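Local atomic coordinates of endoglucanase EG-II (Hypocrea jecorina, PDB entry 3QR3), a protein that hydrolyses internal beta-1,4-glucosidic bonds of cellulose as a family 5 endoglucanase built on a TIM barrel. Residues G7-G12 against R61-W66; F13-T18 against K27-L32; C17-T22 against H105-W110; Q67-N72 against T81-Y86. One frame throughout, in Å; residues are numbered along the deposited sequence.

Contact 1 (G7-G12 against R61-W66); sequences GVNIAG and RLPVGW
Strand 7-11 runs parallel to strand 61-64, Asn9 beside Arg61, as neighbouring strands of the TIM barrel, with the segment axes 27° apart and 4.9 Å at closest approach. Arg61 is bridged to the neighbouring strand by two backbone bonds: its N donates to Val8 O at 3.2 Å, and its O accepts from Ile10 N at 3.0 Å. Beyond this bridge the strands drift apart; the next donor in the parallel pattern would be the N of Pro63, which carries no hydrogen, and a water donates to both Ile10 O and Pro63 O instead.

Asn9 and Arg61 project from the same face of the sheet and lie side by side. With CG opposite the backbone N (chi1 -176°) and the chain stretched to NE, Arg61 carries its guanidinium past the amide, where NH1 binds Asn9 OD1 at 2.8 Å. The oxygen sits at the guanidinium edge, close to its plane, although the amide itself is turned 80° against it. On the other face Ile10 CB meets Leu62 CD2 at 3.9 Å. Pro63 packs its CD against Ile10 O.

Asn9 ND2 bonds to Thr259 O and Gly292 O, while Arg61 NH1 also forms a salt bridge with Glu260. OD1 and ND2 of the buried amide are thus both occupied, which fixes its rotation, and Asn9 and Glu260 together hold the Arg61 guanidinium through NH1.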
loop_
_atom_site.group_PDB
_atom_site.type_symbol
_atom_site.label_atom_id
_atom_site.label_comp_id
_atom_site.label_asym_id
_atom_site.label_seq_id
_atom_site.Cartn_x
_atom_site.Cartn_y
_atom_site.Cartn_z
ATOM N N GLY A 7 -0.733 -10.552 1.286
ATOM C CA GLY A 7 -1.764 -9.958 2.113
ATOM C C GLY A 7 -2.732 -9.115 1.322
ATOM O O GLY A 7 -2.869 -9.272 0.100
ATOM N N VAL A 8 -3.402 -8.207 2.025
ATOM C CA VAL A 8 -4.472 -7.425 1.430
ATOM C C VAL A 8 -4.521 -6.026 2.031
ATOM O O VAL A 8 -4.030 -5.781 3.137
ATOM C CB VAL A 8 -5.840 -8.087 1.647
ATOM C CG1 VAL A 8 -5.817 -9.548 1.189
ATOM C CG2 VAL A 8 -6.213 -7.997 3.104
ATOM N N ASN A 9 -5.098 -5.107 1.273
ATOM C CA ASN A 9 -5.383 -3.766 1.754
ATOM C C ASN A 9 -6.644 -3.770 2.608
ATOM O O ASN A 9 -7.674 -4.273 2.170
ATOM C CB ASN A 9 -5.611 -2.854 0.561
ATOM C CG ASN A 9 -4.314 -2.403 -0.076
ATOM O OD1 ASN A 9 -3.813 -1.338 0.248
ATOM N ND2 ASN A 9 -3.770 -3.211 -0.980
ATOM N N ILE A 10 -6.541 -3.232 3.824
ATOM C CA ILE A 10 -7.673 -3.092 4.742
ATOM C C ILE A 10 -8.081 -1.627 4.712
ATOM O O ILE A 10 -7.576 -0.820 5.483
ATOM C CB ILE A 10 -7.265 -3.485 6.180
ATOM C CG1 ILE A 10 -6.575 -4.857 6.176
ATOM C CG2 ILE A 10 -8.483 -3.481 7.117
ATOM C CD1 ILE A 10 -7.511 -6.014 5.804
ATOM N N ALA A 11 -8.975 -1.290 3.788
ATOM C CA ALA A 11 -9.279 0.104 3.465
ATOM C C ALA A 11 -10.371 0.716 4.352
ATOM O O ALA A 11 -11.094 0.004 5.048
ATOM C CB ALA A 11 -9.660 0.228 1.978
ATOM N N GLY A 12 -10.496 2.040 4.304
ATOM C CA GLY A 12 -11.526 2.739 5.055
ATOM C C GLY A 12 -11.072 4.066 5.641
ATOM O O GLY A 12 -11.801 5.073 5.568
ATOM N N ARG A 61 -1.811 -3.718 4.274
ATOM C CA ARG A 61 -1.579 -2.328 3.950
ATOM C C ARG A 61 -2.768 -1.547 4.480
ATOM O O ARG A 61 -3.922 -1.956 4.288
ATOM C CB ARG A 61 -1.467 -2.174 2.440
ATOM C CG ARG A 61 -1.128 -0.778 1.947
ATOM C CD ARG A 61 -0.577 -0.908 0.542
ATOM N NE ARG A 61 -0.248 0.345 -0.137
ATOM C CZ ARG A 61 -1.089 1.027 -0.904
ATOM N NH1 ARG A 61 -2.355 0.629 -1.047
ATOM N NH2 ARG A 61 -0.667 2.127 -1.510
ATOM N N LEU A 62 -2.487 -0.434 5.153
ATOM C CA LEU A 62 -3.526 0.327 5.849
ATOM C C LEU A 62 -3.586 1.752 5.317
ATOM O O LEU A 62 -2.946 2.665 5.867
ATOM C CB LEU A 62 -3.250 0.338 7.354
ATOM C CG LEU A 62 -2.961 -1.008 8.039
ATOM C CD1 LEU A 62 -2.763 -0.817 9.546
ATOM C CD2 LEU A 62 -4.077 -2.011 7.788
ATOM N N PRO A 63 -4.351 1.950 4.236
ATOM C CA PRO A 63 -4.469 3.253 3.583
ATOM C C PRO A 63 -5.098 4.267 4.507
ATOM O O PRO A 63 -6.078 3.946 5.179
ATOM C CB PRO A 63 -5.429 2.977 2.420
ATOM C CG PRO A 63 -5.371 1.534 2.201
ATOM C CD PRO A 63 -5.143 0.922 3.550
ATOM N N VAL A 64 -4.549 5.478 4.532
ATOM C CA VAL A 64 -5.138 6.548 5.328
ATOM C C VAL A 64 -4.846 7.896 4.690
ATOM O O VAL A 64 -3.790 8.097 4.075
ATOM C CB VAL A 64 -4.642 6.524 6.788
ATOM C CG1 VAL A 64 -3.128 6.589 6.828
ATOM C CG2 VAL A 64 -5.268 7.692 7.583
ATOM N N GLY A 65 -5.796 8.812 4.819
ATOM C CA GLY A 65 -5.634 10.137 4.257
ATOM C C GLY A 65 -4.677 10.978 5.078
ATOM O O GLY A 65 -4.731 10.981 6.308
ATOM N N TRP A 66 -3.780 11.677 4.391
ATOM C CA TRP A 66 -2.902 12.656 5.029
ATOM C C TRP A 66 -3.730 13.626 5.882
ATOM O O TRP A 66 -3.422 13.861 7.049
ATOM C CB TRP A 66 -2.160 13.418 3.935
ATOM C CG TRP A 66 -1.106 14.379 4.368
ATOM C CD1 TRP A 66 -0.779 14.760 5.642
ATOM C CD2 TRP A 66 -0.251 15.114 3.493
ATOM N NE1 TRP A 66 0.254 15.679 5.606
ATOM C CE2 TRP A 66 0.584 15.921 4.297
ATOM C CE3 TRP A 66 -0.117 15.176 2.100
ATOM C CZ2 TRP A 66 1.544 16.775 3.751
ATOM C CZ3 TRP A 66 0.836 16.023 1.562
ATOM C CH2 TRP A 66 1.656 16.810 2.389
HETATM O O HOH W 1 -7.713 1.934 6.192
#

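Contact 2 (F13-T18 against K27-L32); sequences FDFGCT and KVYPPL
Pro30 presses its CB onto the ring of Phe13, 3.5 Å from the centroid and only 10° off the ring normal, a CH-pi contact almost exactly over the centre of one face. The two side chains meet at about a right angle, with Pro30 CG leaning out over the CD1-CE1 side of the ring. Leu32 closes the edge of the same ring: its CD1 lies near the ring plane, 3.8 Å from Phe13 CZ. Pro31 CD approaches obliquely by Phe13 CD2, giving the aromatic a hollow formed by three consecutive residues.

The two segments run in nearly opposite senses (163° apart). CG1 of Val28 packs against two backbone carbonyls, 3.5 Å from Phe13 O and 3.8 Å from Phe15 O, while Val28 CA makes a CA-H...O contact with Phe15 O. Phe15 turns its CB toward 27-32, and its CD2 meets Tyr29 CB at 3.8 Å, at the edge of the tyrosine ring. The type II turn from Asp14 to Cys17 puts Gly16 at its third position, with positive phi (98°), and its bare CA lets Lys27 CB come to 3.9 Å.

Both segments belong to the long loop that joins strand 5-11 to helix 44-55. Phe13 reaches Val64 of strand 59-64 and stands edge-to-face with Tyr86 of helix 80-95, whereas Pro31 and Leu32 pack on Leu89 of that helix.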
loop_
_atom_site.group_PDB
_atom_site.type_symbol
_atom_site.label_atom_id
_atom_site.label_comp_id
_atom_site.label_asym_id
_atom_site.label_seq_id
_atom_site.Cartn_x
_atom_site.Cartn_y
_atom_site.Cartn_z
ATOM N N PHE A 13 -9.874 4.092 6.223
ATOM C CA PHE A 13 -9.320 5.360 6.717
ATOM C C PHE A 13 -9.055 6.304 5.536
ATOM O O PHE A 13 -8.773 7.500 5.715
ATOM C CB PHE A 13 -8.042 5.148 7.536
ATOM C CG PHE A 13 -8.281 4.846 9.008
ATOM C CD1 PHE A 13 -8.610 5.854 9.894
ATOM C CD2 PHE A 13 -8.118 3.560 9.500
ATOM C CE1 PHE A 13 -8.803 5.584 11.247
ATOM C CE2 PHE A 13 -8.315 3.277 10.847
ATOM C CZ PHE A 13 -8.665 4.300 11.721
ATOM N N ASP A 14 -9.164 5.766 4.325
ATOM C CA ASP A 14 -8.929 6.551 3.121
ATOM C C ASP A 14 -10.209 6.877 2.356
ATOM O O ASP A 14 -10.159 7.532 1.312
ATOM C CB ASP A 14 -8.011 5.780 2.183
ATOM C CG ASP A 14 -8.601 4.451 1.790
ATOM O OD1 ASP A 14 -9.130 3.768 2.690
ATOM O OD2 ASP A 14 -8.558 4.097 0.596
ATOM N N PHE A 15 -11.355 6.402 2.830
ATOM C CA PHE A 15 -12.590 6.739 2.134
ATOM C C PHE A 15 -12.744 8.249 2.207
ATOM O O PHE A 15 -12.469 8.856 3.239
ATOM C CB PHE A 15 -13.787 6.018 2.737
ATOM C CG PHE A 15 -13.846 4.560 2.382
ATOM C CD1 PHE A 15 -12.742 3.934 1.823
ATOM C CD2 PHE A 15 -14.993 3.811 2.614
ATOM C CE1 PHE A 15 -12.779 2.596 1.495
ATOM C CE2 PHE A 15 -15.037 2.463 2.285
ATOM C CZ PHE A 15 -13.932 1.856 1.734
ATOM N N GLY A 16 -13.157 8.852 1.101
ATOM C CA GLY A 16 -13.224 10.297 1.022
ATOM C C GLY A 16 -12.005 10.906 0.345
ATOM O O GLY A 16 -11.975 12.115 0.139
ATOM N N CYS A 17 -11.007 10.086 0.001
ATOM C CA CYS A 17 -9.845 10.574 -0.743
ATOM C C CYS A 17 -10.068 10.401 -2.242
ATOM O O CYS A 17 -10.468 9.333 -2.700
ATOM C CB CYS A 17 -8.582 9.809 -0.339
ATOM S SG CYS A 17 -8.087 10.037 1.379
ATOM N N THR A 18 -9.806 11.449 -3.007
ATOM C CA THR A 18 -9.904 11.365 -4.461
ATOM C C THR A 18 -8.518 11.529 -5.090
ATOM O O THR A 18 -7.559 11.843 -4.392
ATOM C CB THR A 18 -10.883 12.415 -4.993
ATOM O OG1 THR A 18 -10.649 13.657 -4.323
ATOM C CG2 THR A 18 -12.318 11.983 -4.706
ATOM N N LYS A 27 -15.642 12.069 5.672
ATOM C CA LYS A 27 -16.117 10.892 4.942
ATOM C C LYS A 27 -15.332 9.599 5.185
ATOM O O LYS A 27 -15.591 8.588 4.520
ATOM C CB LYS A 27 -16.204 11.185 3.443
ATOM C CG LYS A 27 -16.897 12.503 3.138
ATOM C CD LYS A 27 -17.919 12.386 2.023
ATOM C CE LYS A 27 -18.838 13.602 2.012
ATOM N NZ LYS A 27 -20.114 13.342 1.279
ATOM N N VAL A 28 -14.385 9.602 6.122
ATOM C CA VAL A 28 -13.678 8.346 6.421
ATOM C C VAL A 28 -14.671 7.319 6.962
ATOM O O VAL A 28 -15.667 7.682 7.578
ATOM C CB VAL A 28 -12.528 8.528 7.436
ATOM C CG1 VAL A 28 -11.447 9.453 6.863
ATOM C CG2 VAL A 28 -13.071 9.060 8.764
ATOM N N TYR A 29 -14.411 6.042 6.708
ATOM C CA TYR A 29 -15.248 4.965 7.237
ATOM C C TYR A 29 -14.278 3.871 7.668
ATOM O O TYR A 29 -14.134 2.855 6.989
ATOM C CB TYR A 29 -16.233 4.459 6.168
ATOM C CG TYR A 29 -17.303 3.479 6.669
ATOM C CD1 TYR A 29 -17.934 3.671 7.893
ATOM C CD2 TYR A 29 -17.703 2.396 5.897
ATOM C CE1 TYR A 29 -18.914 2.791 8.350
ATOM C CE2 TYR A 29 -18.685 1.509 6.342
ATOM C CZ TYR A 29 -19.281 1.712 7.574
ATOM O OH TYR A 29 -20.268 0.853 8.022
ATOM N N PRO A 30 -13.575 4.101 8.788
ATOM C CA PRO A 30 -12.459 3.229 9.173
ATOM C C PRO A 30 -12.922 1.824 9.529
ATOM O O PRO A 30 -14.008 1.661 10.094
ATOM C CB PRO A 30 -11.857 3.943 10.392
ATOM C CG PRO A 30 -12.338 5.400 10.264
ATOM C CD PRO A 30 -13.728 5.242 9.707
ATOM N N PRO A 31 -12.112 0.810 9.177
ATOM C CA PRO A 31 -12.417 -0.594 9.472
ATOM C C PRO A 31 -12.028 -0.984 10.906
ATOM O O PRO A 31 -11.301 -1.956 11.114
ATOM C CB PRO A 31 -11.546 -1.355 8.458
ATOM C CG PRO A 31 -10.358 -0.457 8.236
ATOM C CD PRO A 31 -10.827 0.972 8.467
ATOM N N LEU A 32 -12.495 -0.205 11.873
ATOM C CA LEU A 32 -12.382 -0.554 13.284
ATOM C C LEU A 32 -13.803 -0.702 13.810
ATOM O O LEU A 32 -14.586 0.261 13.786
ATOM C CB LEU A 32 -11.661 0.536 14.068
ATOM C CG LEU A 32 -10.158 0.634 13.868
ATOM C CD1 LEU A 32 -9.627 1.911 14.494
ATOM C CD2 LEU A 32 -9.459 -0.598 14.459
#

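Contact 3 (C17-T22 against H105-W110)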
loop_
_atom_site.group_PDB
_atom_site.type_symbol
_atom_site.label_atom_id
_atom_site.label_comp_id
_atom_site.label_asym_id
_atom_site.label_seq_id
_atom_site.Cartn_x
_atom_site.Cartn_y
_atom_site.Cartn_z
ATOM N N CYS A 17 -11.007 10.086 0.001
ATOM C CA CYS A 17 -9.845 10.574 -0.743
ATOM C C CYS A 17 -10.068 10.401 -2.242
ATOM O O CYS A 17 -10.468 9.333 -2.700
ATOM C CB CYS A 17 -8.582 9.809 -0.339
ATOM S SG CYS A 17 -8.087 10.037 1.379
ATOM N N THR A 18 -9.806 11.449 -3.007
ATOM C CA THR A 18 -9.904 11.365 -4.461
ATOM C C THR A 18 -8.518 11.529 -5.090
ATOM O O THR A 18 -7.559 11.843 -4.392
ATOM C CB THR A 18 -10.883 12.415 -4.993
ATOM O OG1 THR A 18 -10.649 13.657 -4.323
ATOM C CG2 THR A 18 -12.318 11.983 -4.706
ATOM N N THR A 19 -8.415 11.322 -6.402
ATOM C CA THR A 19 -7.117 11.241 -7.060
ATOM C C THR A 19 -6.389 12.584 -7.171
ATOM O O THR A 19 -5.241 12.626 -7.599
ATOM C CB THR A 19 -7.240 10.597 -8.449
ATOM O OG1 THR A 19 -8.089 11.402 -9.268
ATOM C CG2 THR A 19 -7.850 9.200 -8.328
ATOM N N ASP A 20 -7.048 13.674 -6.778
ATOM C CA ASP A 20 -6.410 14.994 -6.765
ATOM C C ASP A 20 -5.721 15.266 -5.433
ATOM O O ASP A 20 -5.211 16.369 -5.209
ATOM C CB ASP A 20 -7.438 16.101 -7.025
ATOM C CG ASP A 20 -8.513 16.149 -5.957
ATOM O OD1 ASP A 20 -8.719 15.115 -5.281
ATOM O OD2 ASP A 20 -9.157 17.203 -5.787
ATOM N N GLY A 21 -5.717 14.283 -4.537
ATOM C CA GLY A 21 -5.120 14.490 -3.225
ATOM C C GLY A 21 -6.036 15.182 -2.220
ATOM O O GLY A 21 -5.603 15.582 -1.143
ATOM N N THR A 22 -7.307 15.341 -2.569
ATOM C CA THR A 22 -8.274 15.837 -1.596
ATOM C C THR A 22 -8.841 14.676 -0.798
ATOM O O THR A 22 -9.461 13.769 -1.359
ATOM C CB THR A 22 -9.446 16.584 -2.265
ATOM O OG1 THR A 22 -8.931 17.661 -3.050
ATOM C CG2 THR A 22 -10.398 17.165 -1.204
ATOM N N HIS A 105 -2.578 7.930 1.450
ATOM C CA HIS A 105 -3.316 7.698 0.209
ATOM C C HIS A 105 -3.595 9.031 -0.510
ATOM O O HIS A 105 -4.749 9.422 -0.674
ATOM C CB HIS A 105 -4.626 6.961 0.535
ATOM C CG HIS A 105 -5.037 5.958 -0.498
ATOM N ND1 HIS A 105 -4.359 4.771 -0.699
ATOM C CD2 HIS A 105 -6.060 5.964 -1.384
ATOM C CE1 HIS A 105 -4.948 4.091 -1.668
ATOM N NE2 HIS A 105 -5.985 4.791 -2.097
ATOM N N ASN A 106 -2.544 9.726 -0.944
ATOM C CA ASN A 106 -2.721 11.108 -1.403
ATOM C C ASN A 106 -2.274 11.508 -2.812
ATOM O O ASN A 106 -2.341 12.681 -3.164
ATOM C CB ASN A 106 -2.133 12.082 -0.392
ATOM C CG ASN A 106 -3.106 12.433 0.702
ATOM O OD1 ASN A 106 -3.698 13.509 0.693
ATOM N ND2 ASN A 106 -3.283 11.526 1.654
ATOM N N TYR A 107 -1.816 10.549 -3.604
ATOM C CA TYR A 107 -1.486 10.797 -5.002
ATOM C C TYR A 107 -0.473 11.934 -5.164
ATOM O O TYR A 107 -0.511 12.671 -6.150
ATOM C CB TYR A 107 -2.769 11.083 -5.789
ATOM C CG TYR A 107 -3.812 10.003 -5.605
ATOM C CD1 TYR A 107 -4.716 10.061 -4.554
ATOM C CD2 TYR A 107 -3.874 8.915 -6.464
ATOM C CE1 TYR A 107 -5.664 9.072 -4.369
ATOM C CE2 TYR A 107 -4.831 7.910 -6.286
ATOM C CZ TYR A 107 -5.718 8.004 -5.236
ATOM O OH TYR A 107 -6.664 7.028 -5.039
ATOM N N ALA A 108 0.418 12.058 -4.181
ATOM C CA ALA A 108 1.495 13.057 -4.177
ATOM C C ALA A 108 0.947 14.473 -4.088
ATOM O O ALA A 108 1.613 15.432 -4.466
ATOM C CB ALA A 108 2.408 12.903 -5.406
ATOM N N ARG A 109 -0.262 14.595 -3.560
ATOM C CA ARG A 109 -0.969 15.859 -3.581
ATOM C C ARG A 109 -1.657 16.170 -2.258
ATOM O O ARG A 109 -1.933 15.281 -1.453
ATOM C CB ARG A 109 -2.009 15.853 -4.705
ATOM C CG ARG A 109 -1.428 16.045 -6.104
ATOM C CD ARG A 109 -2.503 15.767 -7.162
ATOM N NE ARG A 109 -2.038 16.038 -8.524
ATOM C CZ ARG A 109 -1.206 15.256 -9.198
ATOM N NH1 ARG A 109 -0.726 14.148 -8.636
ATOM N NH2 ARG A 109 -0.854 15.573 -10.435
ATOM N N TRP A 110 -1.925 17.450 -2.040
ATOM C CA TRP A 110 -2.791 17.877 -0.956
ATOM C C TRP A 110 -3.791 18.859 -1.553
ATOM O O TRP A 110 -3.408 19.943 -1.998
ATOM C CB TRP A 110 -1.950 18.509 0.153
ATOM C CG TRP A 110 -2.694 19.250 1.248
ATOM C CD1 TRP A 110 -3.231 20.512 1.179
ATOM C CD2 TRP A 110 -2.911 18.799 2.595
ATOM N NE1 TRP A 110 -3.788 20.860 2.393
ATOM C CE2 TRP A 110 -3.603 19.827 3.277
ATOM C CE3 TRP A 110 -2.590 17.622 3.289
ATOM C CZ2 TRP A 110 -3.988 19.710 4.616
ATOM C CZ3 TRP A 110 -2.975 17.507 4.622
ATOM C CH2 TRP A 110 -3.676 18.546 5.268
HETATM O O HOH W 2 -8.660 7.371 -3.462
HETATM O O HOH W 3 -6.506 11.746 -1.918
#
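His105 meets the turn at Cys17 through its backbone, for its O lies 3.9 Å from Cys17 CB and takes a hydrogen bond from a water that also donates to Thr18 O. Two tight turns are stacked here at the barrel rim: a type I turn from Thr18 to Gly21, in the loop after strand 5-11, and a type I' turn from Asn106 to Arg109, following strand 99-104. The imidazole of His105 is held through ND1 by Asp103.

At Asn106 the backbone O approaches Gly21 CA at 3.3 Å while also closing its own turn with Arg109 N. Tyr107 comes next and gives the contact its broadest surface. Thr19 CA sits over the centre of one face of its ring, 3.6 Å from the centroid and 10° off the normal, a CH-pi contact; Thr19 CG2 lies above the CE2-CZ side. The phenol OH shares a second water with Cys17 O, 2.6 Å from that water.

Arg109 CB lies under the opposing turn, 3.3 Å from Asp20 O, and packs on Gly21 CA, whose lack of a side chain makes this approach possible. The Arg109 guanidinium turns back to Tyr107 O, which lies in its plane, and NH1 also binds His151 O. Trp110 then brings its CA to Gly21 O.

Asp20 braces the opposing turn: OD1 receives Thr22 N in an Asx turn and Thr18 OG1 at 2.6 Å, the two donors arriving from opposite faces of the carboxylate.

Contact 4 (Q67-N72 against T81-Y86); sequences QYLVNN and TSISKY
Tyr68 spreads one face of its ring over Ser82, whose OG stands 3.7 Å above the plane near the centre and whose CB makes a CH-pi contact 3.8 Å from the centroid. The ring gets there because CG points opposite the backbone N (chi1 179°), carrying the phenol along the flank of helix 80-95. Its OH ends 3.6 Å from Lys85 CB, one turn farther on. Lys85 itself bends at its second torsion and leads its amine away, to a hydrogen bond with Phe35 O and a cation-pi contact with the Phe35 ring.

Ser82 OG does double duty. Besides lying under the ring, it donates to Tyr68 O at 2.8 Å, coming in 28° from the carbonyl plane. Asn71 N reaches the same oxygen from the other face of that plane at 3.1 Å. This second bond belongs to a Schellman motif that ends helix 66-69, completed by Asn72 N on Gln67 O, with Asn71 at positive phi as its C-prime residue. The serine of the following helix therefore helps to satisfy a carbonyl at the C-terminal end of the short one, an arrangement that ties together the two helices of the connection between strands 59-64 and 99-104 of the barrel.

Leu69 supplies the apolar side. Its CD2 methyl lies 4.1 Å from Tyr86 CB, approaching the tyrosine ring obliquely, and 4.3 Å from Ile83 CD1. Tyr86 extends past this methyl, and its OH hydrogen-bonds to Leu62 O in strand 59-64.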
loop_
_atom_site.group_PDB
_atom_site.type_symbol
_atom_site.label_atom_id
_atom_site.label_comp_id
_atom_site.label_asym_id
_atom_site.label_seq_id
_atom_site.Cartn_x
_atom_site.Cartn_y
_atom_site.Cartn_z
ATOM N N GLN A 67 -4.793 14.166 5.297
ATOM C CA GLN A 67 -5.622 15.163 5.982
ATOM C C GLN A 67 -6.182 14.607 7.277
ATOM O O GLN A 67 -6.333 15.327 8.260
ATOM C CB GLN A 67 -6.764 15.657 5.080
ATOM C CG GLN A 67 -6.295 16.557 3.927
ATOM C CD GLN A 67 -5.901 15.770 2.676
ATOM O OE1 GLN A 67 -5.431 14.625 2.758
ATOM N NE2 GLN A 67 -6.113 16.375 1.511
ATOM N N TYR A 68 -6.485 13.316 7.280
ATOM C CA TYR A 68 -7.027 12.688 8.475
ATOM C C TYR A 68 -6.016 12.709 9.629
ATOM O O TYR A 68 -6.355 13.041 10.768
ATOM C CB TYR A 68 -7.459 11.242 8.196
ATOM C CG TYR A 68 -7.997 10.585 9.437
ATOM C CD1 TYR A 68 -9.274 10.880 9.901
ATOM C CD2 TYR A 68 -7.219 9.702 10.167
ATOM C CE1 TYR A 68 -9.762 10.307 11.049
ATOM C CE2 TYR A 68 -7.698 9.114 11.315
ATOM C CZ TYR A 68 -8.970 9.423 11.751
ATOM O OH TYR A 68 -9.439 8.840 12.898
ATOM N N LEU A 69 -4.773 12.342 9.331
ATOM C CA LEU A 69 -3.763 12.177 10.373
ATOM C C LEU A 69 -3.427 13.491 11.061
ATOM O O LEU A 69 -3.143 13.515 12.256
ATOM C CB LEU A 69 -2.489 11.520 9.818
ATOM C CG LEU A 69 -2.640 10.041 9.437
ATOM C CD1 LEU A 69 -1.341 9.493 8.884
ATOM C CD2 LEU A 69 -3.126 9.195 10.620
ATOM N N VAL A 70 -3.459 14.585 10.307
ATOM C CA VAL A 70 -3.151 15.888 10.873
ATOM C C VAL A 70 -4.419 16.723 11.068
ATOM O O VAL A 70 -4.345 17.917 11.318
ATOM C CB VAL A 70 -2.154 16.661 9.998
ATOM C CG1 VAL A 70 -0.795 15.951 9.983
ATOM C CG2 VAL A 70 -2.703 16.832 8.586
ATOM N N ASN A 71 -5.577 16.079 10.957
ATOM C CA ASN A 71 -6.863 16.777 11.010
ATOM C C ASN A 71 -6.861 18.085 10.213
ATOM O O ASN A 71 -7.198 19.149 10.743
ATOM C CB ASN A 71 -7.294 17.026 12.464
ATOM C CG ASN A 71 -8.766 17.447 12.585
ATOM O OD1 ASN A 71 -9.630 16.945 11.873
ATOM N ND2 ASN A 71 -9.045 18.357 13.507
ATOM N N ASN A 72 -6.484 17.998 8.941
ATOM C CA ASN A 72 -6.491 19.151 8.030
ATOM C C ASN A 72 -5.502 20.275 8.339
ATOM O O ASN A 72 -5.543 21.323 7.695
ATOM C CB ASN A 72 -7.908 19.710 7.893
ATOM C CG ASN A 72 -8.877 18.676 7.343
ATOM O OD1 ASN A 72 -8.726 18.203 6.211
ATOM N ND2 ASN A 72 -9.873 18.314 8.142
ATOM N N THR A 81 -6.490 12.444 18.357
ATOM C CA THR A 81 -7.567 11.493 18.132
ATOM C C THR A 81 -7.287 10.634 16.914
ATOM O O THR A 81 -7.376 9.407 16.969
ATOM C CB THR A 81 -8.914 12.193 17.913
ATOM O OG1 THR A 81 -9.250 12.951 19.079
ATOM C CG2 THR A 81 -9.990 11.156 17.640
ATOM N N SER A 82 -6.965 11.284 15.805
ATOM C CA SER A 82 -6.766 10.574 14.546
ATOM C C SER A 82 -5.689 9.504 14.666
ATOM O O SER A 82 -5.895 8.356 14.257
ATOM C CB SER A 82 -6.405 11.560 13.432
ATOM O OG SER A 82 -7.451 12.497 13.258
ATOM N N ILE A 83 -4.542 9.871 15.231
ATOM C CA ILE A 83 -3.425 8.924 15.297
ATOM C C ILE A 83 -3.752 7.801 16.279
ATOM O O ILE A 83 -3.380 6.659 16.070
ATOM C CB ILE A 83 -2.073 9.613 15.634
ATOM C CG1 ILE A 83 -0.911 8.635 15.440
ATOM C CG2 ILE A 83 -2.074 10.162 17.061
ATOM C CD1 ILE A 83 -0.804 8.078 14.024
ATOM N N SER A 84 -4.488 8.132 17.334
ATOM C CA SER A 84 -4.936 7.146 18.309
ATOM C C SER A 84 -5.847 6.081 17.674
ATOM O O SER A 84 -5.698 4.884 17.918
ATOM C CB SER A 84 -5.669 7.855 19.455
ATOM O OG SER A 84 -6.186 6.916 20.382
ATOM N N LYS A 85 -6.802 6.529 16.868
ATOM C CA LYS A 85 -7.693 5.619 16.158
ATOM C C LYS A 85 -6.916 4.797 15.126
ATOM O O LYS A 85 -7.023 3.579 15.082
ATOM C CB LYS A 85 -8.818 6.401 15.474
ATOM C CG LYS A 85 -9.837 7.032 16.438
ATOM C CD LYS A 85 -10.580 5.957 17.237
ATOM C CE LYS A 85 -11.688 6.564 18.097
ATOM N NZ LYS A 85 -12.570 5.508 18.671
ATOM N N TYR A 86 -6.134 5.466 14.287
ATOM C CA TYR A 86 -5.363 4.762 13.263
ATOM C C TYR A 86 -4.388 3.765 13.877
ATOM O O TYR A 86 -4.211 2.655 13.370
ATOM C CB TYR A 86 -4.626 5.756 12.366
ATOM C CG TYR A 86 -3.874 5.111 11.231
ATOM C CD1 TYR A 86 -4.549 4.516 10.176
ATOM C CD2 TYR A 86 -2.483 5.101 11.214
ATOM C CE1 TYR A 86 -3.861 3.930 9.124
ATOM C CE2 TYR A 86 -1.782 4.523 10.177
ATOM C CZ TYR A 86 -2.471 3.943 9.133
ATOM O OH TYR A 86 -1.776 3.359 8.106
#

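How the contacts relate
Contact 1 lies in the barrel wall and is fully buried, joined by backbone bonds and a charged network; contact 4 is also buried but lies outside the wall, between helices, and mixes one serine bond with apolar packing. Contacts 2 and 3 are partly exposed, rely on CH-pi and carbonyl packing, and share Cys17 and Thr18 of the loop after strand 5-11; waters bridge contacts 1 and 3. Strand 59-64 links several of them: Val64 O probably bonds to His105 N of contact 3, and Leu62 O to Tyr86 OH of contact 4. Phe13 of contact 2 packs against Tyr68 and Tyr86, while Gly21 O probably bonds to Gln67 NE2, bringing both loop contacts onto the segments of contact 4.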